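Local coordinates for protein cell division GTPase FtsZ, diverged (Clostridium botulinum C, PDB 3V3T) that is a diverged member of the tubulin/FtsZ family, pairing a Rossmann-like GTPase domain with a TubZ-type C-terminal domain, at residues 36-39 and 40-43; 146-149 and 150-153; 177-180 and 181-185; 221-224 and 225-228; 297-300 and 301-305. The protein carries 1 engineered substitution. All coordinates share one frame; numbering follows the deposited sequence.

Interaction 1. Residues 36-39 and 40-43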
loop_
_atom_site.group_PDB
_atom_site.type_symbol
_atom_site.label_atom_id
_atom_site.label_comp_id
_atom_site.label_asym_id
_atom_site.label_seq_id
_atom_site.Cartn_x
_atom_site.Cartn_y
_atom_site.Cartn_z
ATOM N N ASN A 36 -17.869 -1.599 -0.304
ATOM C CA ASN A 36 -18.158 -1.507 -1.730
ATOM C C ASN A 36 -19.592 -1.053 -2.037
ATOM O O ASN A 36 -20.517 -1.314 -1.269
ATOM C CB ASN A 36 -17.885 -2.866 -2.392
ATOM C CG ASN A 36 -17.454 -2.746 -3.852
ATOM O OD1 ASN A 36 -17.843 -1.818 -4.565
ATOM N ND2 ASN A 36 -16.643 -3.697 -4.301
ATOM N N THR A 37 -19.758 -0.373 -3.168
ATOM C CA THR A 37 -21.081 -0.077 -3.705
ATOM C C THR A 37 -21.690 -1.310 -4.379
ATOM O O THR A 37 -22.905 -1.433 -4.468
ATOM C CB THR A 37 -21.038 1.091 -4.713
ATOM O OG1 THR A 37 -19.965 0.885 -5.644
ATOM C CG2 THR A 37 -20.808 2.405 -3.991
ATOM N N SER A 38 -20.844 -2.228 -4.835
ATOM C CA SER A 38 -21.315 -3.406 -5.565
ATOM C C SER A 38 -21.486 -4.633 -4.676
ATOM O O SER A 38 -20.514 -5.118 -4.090
ATOM C CB SER A 38 -20.345 -3.744 -6.700
ATOM O OG SER A 38 -20.483 -5.098 -7.104
ATOM N N LYS A 39 -22.710 -5.149 -4.599
ATOM C CA LYS A 39 -22.979 -6.337 -3.798
ATOM C C LYS A 39 -22.371 -7.583 -4.442
ATOM O O LYS A 39 -21.795 -8.438 -3.755
ATOM C CB LYS A 39 -24.483 -6.521 -3.574
ATOM C CG LYS A 39 -24.811 -7.519 -2.470
ATOM C CD LYS A 39 -24.001 -7.220 -1.209
ATOM C CE LYS A 39 -24.052 -8.372 -0.204
ATOM N NZ LYS A 39 -23.059 -8.210 0.909
ATOM N N LYS A 40 -22.493 -7.676 -5.763
ATOM C CA LYS A 40 -21.858 -8.750 -6.522
ATOM C C LYS A 40 -20.380 -8.889 -6.148
ATOM O O LYS A 40 -19.905 -9.996 -5.877
ATOM C CB LYS A 40 -22.010 -8.506 -8.028
ATOM C CG LYS A 40 -23.459 -8.304 -8.474
ATOM C CD LYS A 40 -23.620 -7.078 -9.380
ATOM C CE LYS A 40 -23.130 -5.782 -8.708
ATOM N NZ LYS A 40 -24.028 -5.292 -7.616
ATOM N N ASP A 41 -19.658 -7.767 -6.118
ATOM C CA ASP A 41 -18.240 -7.785 -5.756
ATOM C C ASP A 41 -18.001 -8.329 -4.347
ATOM O O ASP A 41 -17.158 -9.206 -4.148
ATOM C CB ASP A 41 -17.614 -6.394 -5.886
ATOM C CG ASP A 41 -17.400 -5.975 -7.334
ATOM O OD1 ASP A 41 -17.425 -6.848 -8.231
ATOM O OD2 ASP A 41 -17.191 -4.763 -7.570
ATOM N N LEU A 42 -18.731 -7.793 -3.373
ATOM C CA LEU A 42 -18.656 -8.288 -1.996
ATOM C C LEU A 42 -18.985 -9.776 -1.924
ATOM O O LEU A 42 -18.289 -10.540 -1.260
ATOM C CB LEU A 42 -19.604 -7.508 -1.084
ATOM C CG LEU A 42 -19.257 -6.027 -0.977
ATOM C CD1 LEU A 42 -20.243 -5.309 -0.066
ATOM C CD2 LEU A 42 -17.834 -5.873 -0.469
ATOM N N ASP A 43 -20.044 -10.183 -2.616
ATOM C CA ASP A 43 -20.472 -11.578 -2.593
ATOM C C ASP A 43 -19.446 -12.510 -3.219
ATOM O O ASP A 43 -19.400 -13.700 -2.902
ATOM C CB ASP A 43 -21.825 -11.751 -3.293
ATOM C CG ASP A 43 -22.986 -11.297 -2.430
ATOM O OD1 ASP A 43 -22.854 -11.356 -1.188
ATOM O OD2 ASP A 43 -24.029 -10.884 -2.988
#
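A helix N-cap and an Asx turn share this corner, where strand 31-36 gives way to the short helix 39-43 of the GTPase domain. Ser38 is the N-cap. Ser38 OG accepts from Asp41 N at 3.0 Å, with an angle of 163° at the hydrogen. The hydroxyl lies beside the carbonyl carbon of Ser38 (chi1 159°), and this swings it over the first turn of the helix. Two residues before the cap, Asn36 OD1 accepts from Ser38 N at 3.0 Å and closes the Asx turn. That donor lies above the carbonyl plane of the amide, off the lone pairs. The other end of the same amide reaches Asp41: Asn36 ND2 touches Asp41 CB at 3.3 Å and gives Asp41 OD2 a weak bond. The amide and carboxylate planes are turned 43° from each other. The second carboxylate oxygen of Asp41, OD1, is bonded to Gln14. On the inner side, Leu42 CD2 packs on Asn36 CB at 3.6 Å, and the leucine also rests on His53 of the neighbouring strand. Backbone bonds start the helix, from Leu42 N to Ser38 O and from Asp43 N to Lys39 O at 2.7 Å. Lys39 bends at chi2 and its chain crosses Asp43 at about a right angle. Lys39 NZ and Asp43 OD1 form a long salt bridge of 3.8 Å. The cap satisfies an N-H that the first helical turn cannot pair internally. The carboxylate of Asp41, in that first turn, would probably be favoured by the helix dipole.

Interaction 2. Residues 146-149 and 150-153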
loop_
_atom_site.group_PDB
_atom_site.type_symbol
_atom_site.label_atom_id
_atom_site.label_comp_id
_atom_site.label_asym_id
_atom_site.label_seq_id
_atom_site.Cartn_x
_atom_site.Cartn_y
_atom_site.Cartn_z
ATOM N N TRP A 146 -5.212 10.786 -6.024
ATOM C CA TRP A 146 -3.946 11.167 -5.443
ATOM C C TRP A 146 -4.017 12.584 -4.853
ATOM O O TRP A 146 -3.630 12.831 -3.704
ATOM C CB TRP A 146 -2.875 11.102 -6.523
ATOM C CG TRP A 146 -1.565 11.608 -6.079
ATOM C CD1 TRP A 146 -1.033 12.831 -6.340
ATOM C CD2 TRP A 146 -0.595 10.899 -5.304
ATOM N NE1 TRP A 146 0.213 12.928 -5.775
ATOM C CE2 TRP A 146 0.507 11.752 -5.137
ATOM C CE3 TRP A 146 -0.550 9.618 -4.744
ATOM C CZ2 TRP A 146 1.647 11.374 -4.431
ATOM C CZ3 TRP A 146 0.579 9.243 -4.027
ATOM C CH2 TRP A 146 1.665 10.115 -3.886
ATOM N N ASN A 147 -4.508 13.524 -5.645
ATOM C CA ASN A 147 -4.577 14.899 -5.188
ATOM C C ASN A 147 -5.414 15.054 -3.925
ATOM O O ASN A 147 -5.051 15.818 -3.031
ATOM C CB ASN A 147 -5.090 15.811 -6.300
ATOM C CG ASN A 147 -4.020 16.117 -7.332
ATOM O OD1 ASN A 147 -2.827 15.905 -7.083
ATOM N ND2 ASN A 147 -4.435 16.631 -8.488
ATOM N N ASP A 148 -6.528 14.331 -3.845
ATOM C CA ASP A 148 -7.409 14.465 -2.687
ATOM C C ASP A 148 -6.740 13.884 -1.449
ATOM O O ASP A 148 -6.878 14.421 -0.343
ATOM C CB ASP A 148 -8.748 13.776 -2.916
ATOM C CG ASP A 148 -9.630 14.511 -3.891
ATOM O OD1 ASP A 148 -9.305 15.661 -4.260
ATOM O OD2 ASP A 148 -10.665 13.927 -4.287
ATOM N N ILE A 149 -6.008 12.789 -1.636
ATOM C CA ILE A 149 -5.252 12.223 -0.526
ATOM C C ILE A 149 -4.133 13.171 -0.059
ATOM O O ILE A 149 -3.965 13.401 1.146
ATOM C CB ILE A 149 -4.765 10.794 -0.849
ATOM C CG1 ILE A 149 -5.956 9.833 -0.773
ATOM C CG2 ILE A 149 -3.676 10.342 0.113
ATOM C CD1 ILE A 149 -5.622 8.401 -1.062
ATOM N N MET A 150 -3.390 13.744 -1.004
ATOM C CA MET A 150 -2.355 14.719 -0.664
ATOM C C MET A 150 -2.938 15.879 0.148
ATOM O O MET A 150 -2.440 16.223 1.220
ATOM C CB MET A 150 -1.680 15.256 -1.928
ATOM C CG MET A 150 -0.778 14.235 -2.645
ATOM S SD MET A 150 0.582 13.604 -1.609
ATOM C CE MET A 150 0.093 11.907 -1.340
ATOM N N ARG A 151 -4.012 16.468 -0.363
ATOM C CA ARG A 151 -4.633 17.620 0.281
ATOM C C ARG A 151 -5.122 17.332 1.711
ATOM O O ARG A 151 -5.149 18.225 2.553
ATOM C CB ARG A 151 -5.761 18.164 -0.606
ATOM C CG ARG A 151 -6.704 19.156 0.067
ATOM C CD ARG A 151 -7.642 19.816 -0.955
ATOM N NE ARG A 151 -7.939 18.942 -2.095
ATOM C CZ ARG A 151 -7.507 19.163 -3.338
ATOM N NH1 ARG A 151 -6.771 20.237 -3.601
ATOM N NH2 ARG A 151 -7.818 18.321 -4.319
ATOM N N SER A 152 -5.495 16.085 1.982
ATOM C CA SER A 152 -6.033 15.695 3.289
ATOM C C SER A 152 -5.021 15.126 4.278
ATOM O O SER A 152 -5.378 14.844 5.418
ATOM C CB SER A 152 -7.131 14.649 3.103
ATOM O OG SER A 152 -8.225 15.186 2.380
ATOM N N THR A 153 -3.777 14.934 3.848
ATOM C CA THR A 153 -2.786 14.249 4.672
ATOM C C THR A 153 -1.483 15.026 4.706
ATOM O O THR A 153 -0.403 14.439 4.896
ATOM C CB THR A 153 -2.452 12.866 4.105
ATOM O OG1 THR A 153 -1.869 13.012 2.803
ATOM C CG2 THR A 153 -3.689 11.993 4.008
#
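The backbone runs as regular helix from Trp146 and Asn147, with Met150 N to Trp146 O and Arg151 N to Asn147 O both at 2.9 Å. These are the last turns of helix 136-152, the crossover helix of a beta-alpha-beta unit between strands 122-129 and 160-165. Met150 makes a Met-aromatic contact with Trp146. Its chain bends at chi2 and chi3, laying Met150 CE over one face of the indole, 3.6 Å from the centroid of the Trp146 six-membered ring. Met150 SD is 4.3 Å from that Trp146 centroid, oblique to the ring. The pair faces strand 160-165, where Trp146 meets Leu163 and Met150 meets Ile161. On another flank, Asp148 and Arg151 lie side by side in a salt bridge. Asp148 OD1 meets Arg151 NH2 at 3.0 Å in the guanidinium plane, although the two planes are 61° apart. OD2 of the same carboxylate pairs with Arg64, so two arginines share one acid. Asp148 also touches Pro108 of helix 101-117. Farther on, Ser152 N gives only weak bonds, to Asp148 O and Ile149 O. Thr153 OG1 donates to Ile149 O at 2.7 Å, from above the carbonyl plane.

Interaction 3. Residues 177-180 and 181-185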
loop_
_atom_site.group_PDB
_atom_site.type_symbol
_atom_site.label_atom_id
_atom_site.label_comp_id
_atom_site.label_asym_id
_atom_site.label_seq_id
_atom_site.Cartn_x
_atom_site.Cartn_y
_atom_site.Cartn_z
ATOM N N LYS A 177 -0.861 -10.394 -6.107
ATOM C CA LYS A 177 -0.234 -11.540 -5.478
ATOM C C LYS A 177 1.109 -11.153 -4.922
ATOM O O LYS A 177 1.482 -11.578 -3.829
ATOM C CB LYS A 177 -0.042 -12.675 -6.482
ATOM C CG LYS A 177 -1.312 -13.397 -6.881
ATOM C CD LYS A 177 -1.005 -14.430 -7.964
ATOM C CE LYS A 177 -2.262 -15.135 -8.452
ATOM N NZ LYS A 177 -1.934 -16.277 -9.367
ATOM N N GLU A 178 1.858 -10.369 -5.691
ATOM C CA GLU A 178 3.197 -10.003 -5.262
ATOM C C GLU A 178 3.152 -9.057 -4.068
ATOM O O GLU A 178 3.955 -9.190 -3.139
ATOM C CB GLU A 178 4.002 -9.394 -6.403
ATOM C CG GLU A 178 5.435 -9.121 -6.011
ATOM C CD GLU A 178 6.404 -9.232 -7.175
ATOM O OE1 GLU A 178 5.998 -9.698 -8.279
ATOM O OE2 GLU A 178 7.577 -8.848 -6.967
ATOM N N PHE A 179 2.215 -8.114 -4.079
ATOM C CA PHE A 179 2.117 -7.198 -2.948
ATOM C C PHE A 179 1.776 -7.958 -1.689
ATOM O O PHE A 179 2.360 -7.717 -0.630
ATOM C CB PHE A 179 1.082 -6.091 -3.129
ATOM C CG PHE A 179 0.901 -5.256 -1.880
ATOM C CD1 PHE A 179 1.851 -4.299 -1.529
ATOM C CD2 PHE A 179 -0.179 -5.472 -1.028
ATOM C CE1 PHE A 179 1.707 -3.538 -0.366
ATOM C CE2 PHE A 179 -0.334 -4.720 0.133
ATOM C CZ PHE A 179 0.599 -3.749 0.467
ATOM N N ALA A 180 0.833 -8.883 -1.805
ATOM C CA ALA A 180 0.430 -9.666 -0.653
ATOM C C ALA A 180 1.637 -10.416 -0.100
ATOM O O ALA A 180 1.870 -10.438 1.114
ATOM C CB ALA A 180 -0.675 -10.619 -1.024
ATOM N N THR A 181 2.424 -11.004 -0.991
ATOM C CA THR A 181 3.604 -11.744 -0.560
ATOM C C THR A 181 4.611 -10.812 0.109
ATOM O O THR A 181 5.127 -11.112 1.191
ATOM C CB THR A 181 4.246 -12.511 -1.730
ATOM O OG1 THR A 181 3.290 -13.432 -2.254
ATOM C CG2 THR A 181 5.481 -13.292 -1.273
ATOM N N LEU A 182 4.878 -9.669 -0.513
ATOM C CA LEU A 182 5.883 -8.762 0.031
ATOM C C LEU A 182 5.443 -8.226 1.389
ATOM O O LEU A 182 6.230 -8.145 2.326
ATOM C CB LEU A 182 6.173 -7.617 -0.932
ATOM C CG LEU A 182 6.904 -7.998 -2.220
ATOM C CD1 LEU A 182 6.948 -6.808 -3.161
ATOM C CD2 LEU A 182 8.308 -8.476 -1.907
ATOM N N PHE A 183 4.178 -7.869 1.505
ATOM C CA PHE A 183 3.704 -7.314 2.757
ATOM C C PHE A 183 3.715 -8.349 3.878
ATOM O O PHE A 183 4.155 -8.076 4.991
ATOM C CB PHE A 183 2.302 -6.736 2.593
ATOM C CG PHE A 183 1.845 -5.977 3.779
ATOM C CD1 PHE A 183 2.240 -4.660 3.961
ATOM C CD2 PHE A 183 1.018 -6.569 4.721
ATOM C CE1 PHE A 183 1.803 -3.941 5.078
ATOM C CE2 PHE A 183 0.586 -5.858 5.823
ATOM C CZ PHE A 183 0.984 -4.537 5.996
ATOM N N ASN A 184 3.220 -9.539 3.582
ATOM C CA ASN A 184 3.240 -10.607 4.560
ATOM C C ASN A 184 4.670 -11.027 4.937
ATOM O O ASN A 184 4.954 -11.313 6.105
ATOM C CB ASN A 184 2.408 -11.796 4.073
ATOM C CG ASN A 184 2.224 -12.842 5.140
ATOM O OD1 ASN A 184 1.598 -12.591 6.175
ATOM N ND2 ASN A 184 2.771 -14.027 4.901
ATOM N N ASP A 185 5.576 -11.050 3.961
ATOM C CA ASP A 185 6.985 -11.338 4.254
ATOM C C ASP A 185 7.546 -10.269 5.176
ATOM O O ASP A 185 8.262 -10.568 6.128
ATOM C CB ASP A 185 7.817 -11.395 2.976
ATOM C CG ASP A 185 7.567 -12.653 2.179
ATOM O OD1 ASP A 185 6.956 -13.599 2.727
ATOM O OD2 ASP A 185 7.983 -12.692 1.008
#
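Phe179 and Phe183 both carry CG anti to the backbone N (chi1 174° and -171°), which sends the two rings out side by side from one flank of the helix, pointing the same way. The ring planes are 27° apart. The Phe179 and Phe183 rings are offset, with centroids 5.7 Å apart and little of one over the other. Phe183 CB lies over one face of the Phe179 ring in a CH-pi contact, 4.3 Å from the ring centroid and displaced toward the rim. Phe179 CZ also touches Phe183 CD1 at 4.0 Å, reaching that second ring obliquely. Beside this pair, Glu178 CG lies along Leu182 CD1, also at 4.0 Å. The carboxylate of Glu178 turns off to a salt bridge with Arg169. All of this sits on helix 172-187, whose place is consistent with the core helix of the tubulin/FtsZ fold. One flank packs on the sheet: Phe179 on Tyr162 and Leu164, Leu182 on Ile215. Ala180 turns to helix 14-26, where it meets Leu23 and Ile26. The backbone keeps regular helical bonds, such as Phe183 N to Phe179 O at 2.8 Å. Thr181 N and Thr181 OG1 both donate to Lys177 O, each at 3.0 Å, from opposite faces of the carbonyl plane. The hydroxyl can fold back in this way because it lies on the side of its own backbone N. Farther along, Asn184 CB rests on Ala180 O at 3.3 Å, while its OD1 takes bonds from Tyr30 and Lys4.

Interaction 4. Residues 221-224 and 225-228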
loop_
_atom_site.group_PDB
_atom_site.type_symbol
_atom_site.label_atom_id
_atom_site.label_comp_id
_atom_site.label_asym_id
_atom_site.label_seq_id
_atom_site.Cartn_x
_atom_site.Cartn_y
_atom_site.Cartn_z
ATOM N N LYS A 221 21.796 -14.894 -4.661
ATOM C CA LYS A 221 22.897 -15.273 -5.548
ATOM C C LYS A 221 23.901 -14.171 -5.905
ATOM O O LYS A 221 24.998 -14.120 -5.343
ATOM C CB LYS A 221 22.346 -15.896 -6.835
ATOM C CG LYS A 221 21.578 -17.189 -6.616
ATOM C CD LYS A 221 21.200 -17.828 -7.940
ATOM C CE LYS A 221 20.820 -19.291 -7.756
ATOM N NZ LYS A 221 20.884 -20.047 -9.041
ATOM N N GLU A 222 23.530 -13.309 -6.850
ATOM C CA GLU A 222 24.480 -12.370 -7.452
ATOM C C GLU A 222 24.971 -11.270 -6.510
ATOM O O GLU A 222 24.584 -11.206 -5.345
ATOM C CB GLU A 222 23.912 -11.767 -8.748
ATOM C CG GLU A 222 22.433 -11.429 -8.686
ATOM C CD GLU A 222 21.857 -11.015 -10.032
ATOM O OE1 GLU A 222 22.631 -10.581 -10.910
ATOM O OE2 GLU A 222 20.622 -11.123 -10.210
ATOM N N ASP A 223 25.856 -10.423 -7.027
ATOM C CA ASP A 223 26.334 -9.265 -6.291
ATOM C C ASP A 223 25.136 -8.519 -5.678
ATOM O O ASP A 223 24.103 -8.331 -6.323
ATOM C CB ASP A 223 27.122 -8.359 -7.234
ATOM C CG ASP A 223 27.512 -7.047 -6.595
ATOM O OD1 ASP A 223 28.679 -6.918 -6.184
ATOM O OD2 ASP A 223 26.659 -6.134 -6.509
ATOM N N ILE A 224 25.270 -8.102 -4.426
ATOM C CA ILE A 224 24.131 -7.544 -3.716
ATOM C C ILE A 224 23.644 -6.224 -4.323
ATOM O O ILE A 224 22.447 -5.973 -4.360
ATOM C CB ILE A 224 24.401 -7.408 -2.199
ATOM C CG1 ILE A 224 23.127 -6.991 -1.471
ATOM C CG2 ILE A 224 25.520 -6.417 -1.922
ATOM C CD1 ILE A 224 23.265 -7.070 0.015
ATOM N N GLN A 225 24.561 -5.397 -4.824
ATOM C CA GLN A 225 24.157 -4.170 -5.516
ATOM C C GLN A 225 23.391 -4.477 -6.812
ATOM O O GLN A 225 22.394 -3.816 -7.129
ATOM C CB GLN A 225 25.357 -3.271 -5.810
ATOM C CG GLN A 225 26.015 -2.659 -4.579
ATOM C CD GLN A 225 27.135 -1.685 -4.931
ATOM O OE1 GLN A 225 26.896 -0.620 -5.504
ATOM N NE2 GLN A 225 28.363 -2.048 -4.585
ATOM N N VAL A 226 23.847 -5.486 -7.549
ATOM C CA VAL A 226 23.180 -5.886 -8.782
ATOM C C VAL A 226 21.800 -6.477 -8.503
ATOM O O VAL A 226 20.831 -6.162 -9.188
ATOM C CB VAL A 226 24.038 -6.896 -9.614
ATOM C CG1 VAL A 226 23.309 -7.325 -10.883
ATOM C CG2 VAL A 226 25.384 -6.290 -9.948
ATOM N N ALA A 227 21.711 -7.332 -7.493
ATOM C CA ALA A 227 20.441 -7.966 -7.152
ATOM C C ALA A 227 19.387 -6.938 -6.730
ATOM O O ALA A 227 18.216 -7.077 -7.054
ATOM C CB ALA A 227 20.634 -8.995 -6.065
ATOM N N LEU A 228 19.805 -5.912 -6.005
ATOM C CA LEU A 228 18.857 -4.911 -5.514
ATOM C C LEU A 228 18.438 -3.979 -6.638
ATOM O O LEU A 228 17.300 -3.491 -6.679
ATOM C CB LEU A 228 19.449 -4.121 -4.338
ATOM C CG LEU A 228 19.221 -4.855 -3.018
ATOM C CD1 LEU A 228 20.026 -4.258 -1.890
ATOM C CD2 LEU A 228 17.733 -4.842 -2.699
#
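Hydrogen bonds come first, and Asp223 makes most of them. Asp223 OD2 accepts from Val226 N at 3.1 Å through the anti lone pair, the one turned away from OD1. The same oxygen takes a weak bond from Gln225 N, bent to 118° at the hydrogen. Asp223 CG is turned to the side of its carbonyl carbon (chi1 173°), and this brings the carboxylate over the N-H groups of the first turn. The backbone of Asp223 works as well: Asp223 O accepts from Ala227 N at 2.8 Å. One residue on, Ile224 O accepts from Leu228 N at 3.1 Å. Electrostatics should reinforce the cap, since a carboxylate at the positive end of the helix dipole would probably be favoured. Apolar contacts form a second group. Ile224 CG1 and Leu228 CD1 lie side by side at 4.2 Å, pointing the same way. Both side chains rest on Phe218 and on Ile261 of helix 258-265. On the outer side, Val226 CG2 packs against Asp223 CB at 3.8 Å. Glu222 crosses Val226 at about a right angle, with Glu222 OE1 against Val226 CG1 at 3.3 Å, while its CG touches Ala227 CB. Together they make an aspartate N-cap with an apolar inner flank, starting helix 224-233 after strand 211-217 in the TubZ-type C-terminal domain.

Interaction 5. Residues 297-300 and 301-305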
loop_
_atom_site.group_PDB
_atom_site.type_symbol
_atom_site.label_atom_id
_atom_site.label_comp_id
_atom_site.label_asym_id
_atom_site.label_seq_id
_atom_site.Cartn_x
_atom_site.Cartn_y
_atom_site.Cartn_z
ATOM N N MET A 297 1.050 10.564 -15.314
ATOM C CA MET A 297 -0.304 10.317 -15.794
ATOM C C MET A 297 -0.872 11.538 -16.522
ATOM O O MET A 297 -1.682 11.397 -17.438
ATOM C CB MET A 297 -1.215 9.883 -14.651
ATOM C CG MET A 297 -0.875 8.519 -14.081
ATOM S SD MET A 297 -2.067 7.976 -12.836
ATOM C CE MET A 297 -2.019 9.314 -11.648
ATOM N N ASN A 298 -0.438 12.733 -16.132
ATOM C CA ASN A 298 -0.861 13.948 -16.824
ATOM C C ASN A 298 -0.432 13.947 -18.283
ATOM O O ASN A 298 -1.177 14.388 -19.158
ATOM C CB ASN A 298 -0.346 15.198 -16.116
ATOM C CG ASN A 298 -1.158 15.532 -14.889
ATOM O OD1 ASN A 298 -2.373 15.695 -14.971
ATOM N ND2 ASN A 298 -0.498 15.602 -13.733
ATOM N N GLU A 299 0.764 13.432 -18.543
ATOM C CA GLU A 299 1.254 13.335 -19.913
ATOM C C GLU A 299 0.420 12.337 -20.721
ATOM O O GLU A 299 0.212 12.521 -21.917
ATOM C CB GLU A 299 2.730 12.939 -19.930
ATOM C CG GLU A 299 3.432 13.241 -21.243
ATOM C CD GLU A 299 4.935 13.389 -21.077
ATOM O OE1 GLU A 299 5.455 13.040 -19.990
ATOM O OE2 GLU A 299 5.596 13.862 -22.028
ATOM N N ILE A 300 -0.048 11.277 -20.065
ATOM C CA ILE A 300 -0.901 10.297 -20.723
ATOM C C ILE A 300 -2.235 10.932 -21.085
ATOM O O ILE A 300 -2.752 10.755 -22.189
ATOM C CB ILE A 300 -1.186 9.093 -19.809
ATOM C CG1 ILE A 300 0.119 8.470 -19.294
ATOM C CG2 ILE A 300 -2.064 8.084 -20.533
ATOM C CD1 ILE A 300 1.034 7.990 -20.389
ATOM N N ILE A 301 -2.792 11.676 -20.139
ATOM C CA ILE A 301 -4.068 12.348 -20.344
ATOM C C ILE A 301 -3.978 13.337 -21.499
ATOM O O ILE A 301 -4.843 13.353 -22.374
ATOM C CB ILE A 301 -4.521 13.069 -19.060
ATOM C CG1 ILE A 301 -4.914 12.042 -18.002
ATOM C CG2 ILE A 301 -5.670 14.024 -19.346
ATOM C CD1 ILE A 301 -4.917 12.575 -16.597
ATOM N N GLU A 302 -2.926 14.151 -21.507
ATOM C CA GLU A 302 -2.702 15.100 -22.597
ATOM C C GLU A 302 -2.694 14.404 -23.954
ATOM O O GLU A 302 -3.351 14.854 -24.896
ATOM C CB GLU A 302 -1.372 15.840 -22.421
ATOM C CG GLU A 302 -1.313 16.829 -21.269
ATOM C CD GLU A 302 0.054 17.500 -21.164
ATOM O OE1 GLU A 302 0.502 18.104 -22.164
ATOM O OE2 GLU A 302 0.685 17.412 -20.086
ATOM N N ASP A 303 -1.940 13.312 -24.050
ATOM C CA ASP A 303 -1.778 12.602 -25.314
ATOM C C ASP A 303 -3.059 11.909 -25.784
ATOM O O ASP A 303 -3.352 11.885 -26.980
ATOM C CB ASP A 303 -0.626 11.603 -25.223
ATOM C CG ASP A 303 0.682 12.270 -24.876
ATOM O OD1 ASP A 303 0.816 13.479 -25.165
ATOM O OD2 ASP A 303 1.568 11.594 -24.308
ATOM N N LYS A 304 -3.817 11.352 -24.844
ATOM C CA LYS A 304 -5.087 10.711 -25.182
ATOM C C LYS A 304 -6.164 11.735 -25.530
ATOM O O LYS A 304 -7.106 11.430 -26.271
ATOM C CB LYS A 304 -5.553 9.787 -24.053
ATOM C CG LYS A 304 -5.083 8.350 -24.219
ATOM C CD LYS A 304 -4.604 7.753 -22.907
ATOM C CE LYS A 304 -3.903 6.417 -23.125
ATOM N NZ LYS A 304 -4.864 5.338 -23.475
ATOM N N MET A 305 -6.025 12.946 -24.996
ATOM C CA MET A 305 -6.939 14.039 -25.326
ATOM C C MET A 305 -6.639 14.587 -26.711
ATOM O O MET A 305 -7.545 14.994 -27.449
ATOM C CB MET A 305 -6.830 15.165 -24.303
ATOM C CG MET A 305 -7.703 14.982 -23.082
ATOM S SD MET A 305 -7.594 16.414 -22.000
ATOM C CE MET A 305 -8.543 15.842 -20.590
#
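Lys304 N donates to Ile300 O at 2.9 Å, a sound helical bond, and the side chains of the same two residues pack together. The lysine chain runs alongside Ile300, pointing the same way. Lys304 CD touches Ile300 CG2 at 3.5 Å, and Lys304 CE follows at 3.6 Å from the same methyl. Bends at chi2 (138°) and chi4 carry NZ onward to the backbone O of Glu134, in the loop ahead of helix 136-152. The apolar stem thus packs on isoleucine while the ammonium is used outside the helix. Ile301 CG1 lies against Met297 O at 3.3 Å, and Ile301 N donates to the same Met297 oxygen at 2.9 Å. The other side is acidic. Glu299 and Asp303 lie side by side with carboxylate planes 52° apart, and Glu299 OE2 stands 5.2 Å from Asp303 OD2. These like charges probably disfavour each other, although both acids are exposed to solvent. Such i to i+4 contacts along one helix are consistent with an amphipathic helix, here the last modelled one, 291-306, whose Met297, Ile300 and Ile301 touch His139 of helix 136-152.

The five contacts follow one another along the chain without overlap, and none touches another. Interactions 1 and 2 both belong to the GTPase domain, with centres 26 Å apart: one starts helix 39-43, the other lies in the last turns of helix 136-152. Interaction 5 comes nearest to interaction 2, at about 5 Å between nearest atoms, because helix 291-306 packs on helix 136-152. Interaction 3 lies near the chain centre on helix 172-187, which packs on strands 160-165 and 211-217 of the shared mixed sheet. Interaction 4, in the C-terminal domain, is 44 Å between centres from interaction 1, across the chain's centre. The final modelled helix thus returns to the GTPase side.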